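Local atomic coordinates of NAP1-binding protein 2 (Saccharomyces cerevisiae, PDB entry 1YN8), a protein that acts, with this SH3 domain as one part, as an adaptor joining the PTC1 phosphatase to the kinase PBS2 and so restrains HOG signalling. Residues L7-P12 / R19-D24. Numbering follows the deposited sequence.
Sequences LYDFEP and RLAEGD
R19 NH2 reaches E11 OE2 at 2.8 Å, the stronger arm of a salt bridge whose second bond, R19 NH1 to E11 OE1, is weak at 3.3 Å. The two side chains run alongside each other, yet their flat ends are twisted 75° apart, and NH2 comes at OE2 from above the carboxylate plane. P12 lies across R19: its CD sits over one guanidinium face, 3.9 Å from R19 CZ, while its CG presses on R19 CA. With an alanine here, CG and CD would be gone, and the guanidinium is likely to lose its cover on that face and turn more freely beside E11. Further along, F10 and L20 form a single antiparallel hydrogen-bonded pair, F10 N to L20 O at 2.9 Å, with L20 N returning the bond to F10 O. Next, D9 takes over with its side chain: CG is anti to the carbonyl carbon (chi1 -72°), which brings OD1 within 3.0 Å of E22 N in a nearly straight bond. A21 to D24 then makes a type II turn, with D24 OD2 accepting from A21 N. Here the two arms of the SH3 RT loop pair, between strands 2-6 and 25-33, ending in the diverging turn.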
loop_
_atom_site.group_PDB
_atom_site.type_symbol
_atom_site.label_atom_id
_atom_site.label_comp_id
_atom_site.label_asym_id
_atom_site.label_seq_id
_atom_site.Cartn_x
_atom_site.Cartn_y
_atom_site.Cartn_z
ATOM N N LEU A 7 4.235 -3.162 -6.633
ATOM C CA LEU A 7 5.269 -3.258 -7.683
ATOM C C LEU A 7 6.650 -3.656 -7.145
ATOM O O LEU A 7 7.396 -4.378 -7.818
ATOM C CB LEU A 7 5.393 -1.910 -8.410
ATOM C CG LEU A 7 4.206 -1.409 -9.242
ATOM C CD1 LEU A 7 4.504 0.001 -9.797
ATOM C CD2 LEU A 7 3.847 -2.353 -10.386
ATOM N N TYR A 8 7.010 -3.127 -5.965
ATOM C CA TYR A 8 8.333 -3.344 -5.353
ATOM C C TYR A 8 8.230 -3.667 -3.855
ATOM O O TYR A 8 7.261 -3.272 -3.216
ATOM C CB TYR A 8 9.199 -2.086 -5.510
ATOM C CG TYR A 8 9.077 -1.334 -6.828
ATOM C CD1 TYR A 8 9.445 -1.918 -8.035
ATOM C CD2 TYR A 8 8.584 -0.022 -6.851
ATOM C CE1 TYR A 8 9.334 -1.200 -9.240
ATOM C CE2 TYR A 8 8.450 0.688 -8.034
ATOM C CZ TYR A 8 8.841 0.097 -9.228
ATOM O OH TYR A 8 8.708 0.804 -10.414
ATOM N N ASP A 9 9.272 -4.327 -3.312
ATOM C CA ASP A 9 9.461 -4.434 -1.856
ATOM C C ASP A 9 9.468 -3.028 -1.240
ATOM O O ASP A 9 10.002 -2.073 -1.838
ATOM C CB ASP A 9 10.797 -5.135 -1.527
ATOM C CG ASP A 9 10.808 -6.609 -1.822
ATOM O OD1 ASP A 9 9.749 -7.184 -2.143
ATOM O OD2 ASP A 9 11.932 -7.201 -1.728
ATOM N N PHE A 10 8.877 -2.881 -0.059
ATOM C CA PHE A 10 8.935 -1.606 0.675
ATOM C C PHE A 10 9.223 -1.848 2.169
ATOM O O PHE A 10 8.422 -2.475 2.864
ATOM C CB PHE A 10 7.634 -0.819 0.495
ATOM C CG PHE A 10 7.550 0.414 1.342
ATOM C CD1 PHE A 10 8.467 1.445 1.173
ATOM C CD2 PHE A 10 6.582 0.528 2.340
ATOM C CE1 PHE A 10 8.396 2.589 1.966
ATOM C CE2 PHE A 10 6.503 1.659 3.136
ATOM C CZ PHE A 10 7.419 2.690 2.955
ATOM N N GLU A 11 10.376 -1.331 2.601
ATOM C CA GLU A 11 10.922 -1.391 3.960
ATOM C C GLU A 11 10.550 -0.103 4.737
ATOM O O GLU A 11 11.063 0.982 4.432
ATOM C CB GLU A 11 12.442 -1.482 3.848
ATOM C CG GLU A 11 13.208 -1.576 5.165
ATOM C CD GLU A 11 13.275 -2.987 5.685
ATOM O OE1 GLU A 11 13.585 -3.893 4.886
ATOM O OE2 GLU A 11 13.028 -3.183 6.895
ATOM N N PRO A 12 9.646 -0.215 5.717
ATOM C CA PRO A 12 9.031 0.939 6.403
ATOM C C PRO A 12 9.924 1.947 7.175
ATOM O O PRO A 12 9.852 3.145 6.905
ATOM C CB PRO A 12 8.031 0.268 7.363
ATOM C CG PRO A 12 7.770 -1.046 6.767
ATOM C CD PRO A 12 9.062 -1.479 6.195
ATOM N N ARG A 19 4.574 -2.451 5.617
ATOM C CA ARG A 19 5.567 -3.215 4.837
ATOM C C ARG A 19 4.915 -3.884 3.622
ATOM O O ARG A 19 3.845 -4.497 3.725
ATOM C CB ARG A 19 6.246 -4.285 5.703
ATOM C CG ARG A 19 7.192 -5.234 4.934
ATOM C CD ARG A 19 7.928 -6.243 5.831
ATOM N NE ARG A 19 8.856 -5.636 6.795
ATOM C CZ ARG A 19 10.095 -5.225 6.537
ATOM N NH1 ARG A 19 10.629 -5.324 5.317
ATOM N NH2 ARG A 19 10.819 -4.707 7.523
ATOM N N LEU A 20 5.586 -3.799 2.468
ATOM C CA LEU A 20 5.158 -4.513 1.284
ATOM C C LEU A 20 6.268 -5.433 0.766
ATOM O O LEU A 20 7.470 -5.181 0.937
ATOM C CB LEU A 20 4.763 -3.535 0.143
ATOM C CG LEU A 20 3.706 -2.438 0.351
ATOM C CD1 LEU A 20 3.667 -1.520 -0.907
ATOM C CD2 LEU A 20 2.317 -2.966 0.655
ATOM N N ALA A 21 5.820 -6.514 0.149
ATOM C CA ALA A 21 6.631 -7.331 -0.731
ATOM C C ALA A 21 6.072 -7.274 -2.176
ATOM O O ALA A 21 4.836 -7.245 -2.400
ATOM C CB ALA A 21 6.609 -8.733 -0.235
ATOM N N GLU A 22 6.978 -7.287 -3.152
ATOM C CA GLU A 22 6.617 -7.303 -4.559
ATOM C C GLU A 22 5.549 -8.382 -4.794
ATOM O O GLU A 22 5.726 -9.524 -4.344
ATOM C CB GLU A 22 7.848 -7.607 -5.423
ATOM C CG GLU A 22 7.564 -7.594 -6.938
ATOM C CD GLU A 22 8.815 -7.822 -7.810
ATOM O OE1 GLU A 22 9.944 -7.950 -7.282
ATOM O OE2 GLU A 22 8.655 -7.885 -9.050
ATOM N N GLY A 23 4.462 -8.002 -5.472
ATOM C CA GLY A 23 3.324 -8.901 -5.786
ATOM C C GLY A 23 2.178 -8.979 -4.782
ATOM O O GLY A 23 1.142 -9.658 -5.041
ATOM N N ASP A 24 2.358 -8.361 -3.612
ATOM C CA ASP A 24 1.287 -8.299 -2.591
ATOM C C ASP A 24 -0.039 -7.692 -3.131
ATOM O O ASP A 24 -0.030 -6.648 -3.814
ATOM C CB ASP A 24 1.712 -7.455 -1.364
ATOM C CG ASP A 24 2.612 -8.182 -0.356
ATOM O OD1 ASP A 24 2.842 -9.405 -0.419
ATOM O OD2 ASP A 24 3.070 -7.488 0.569
#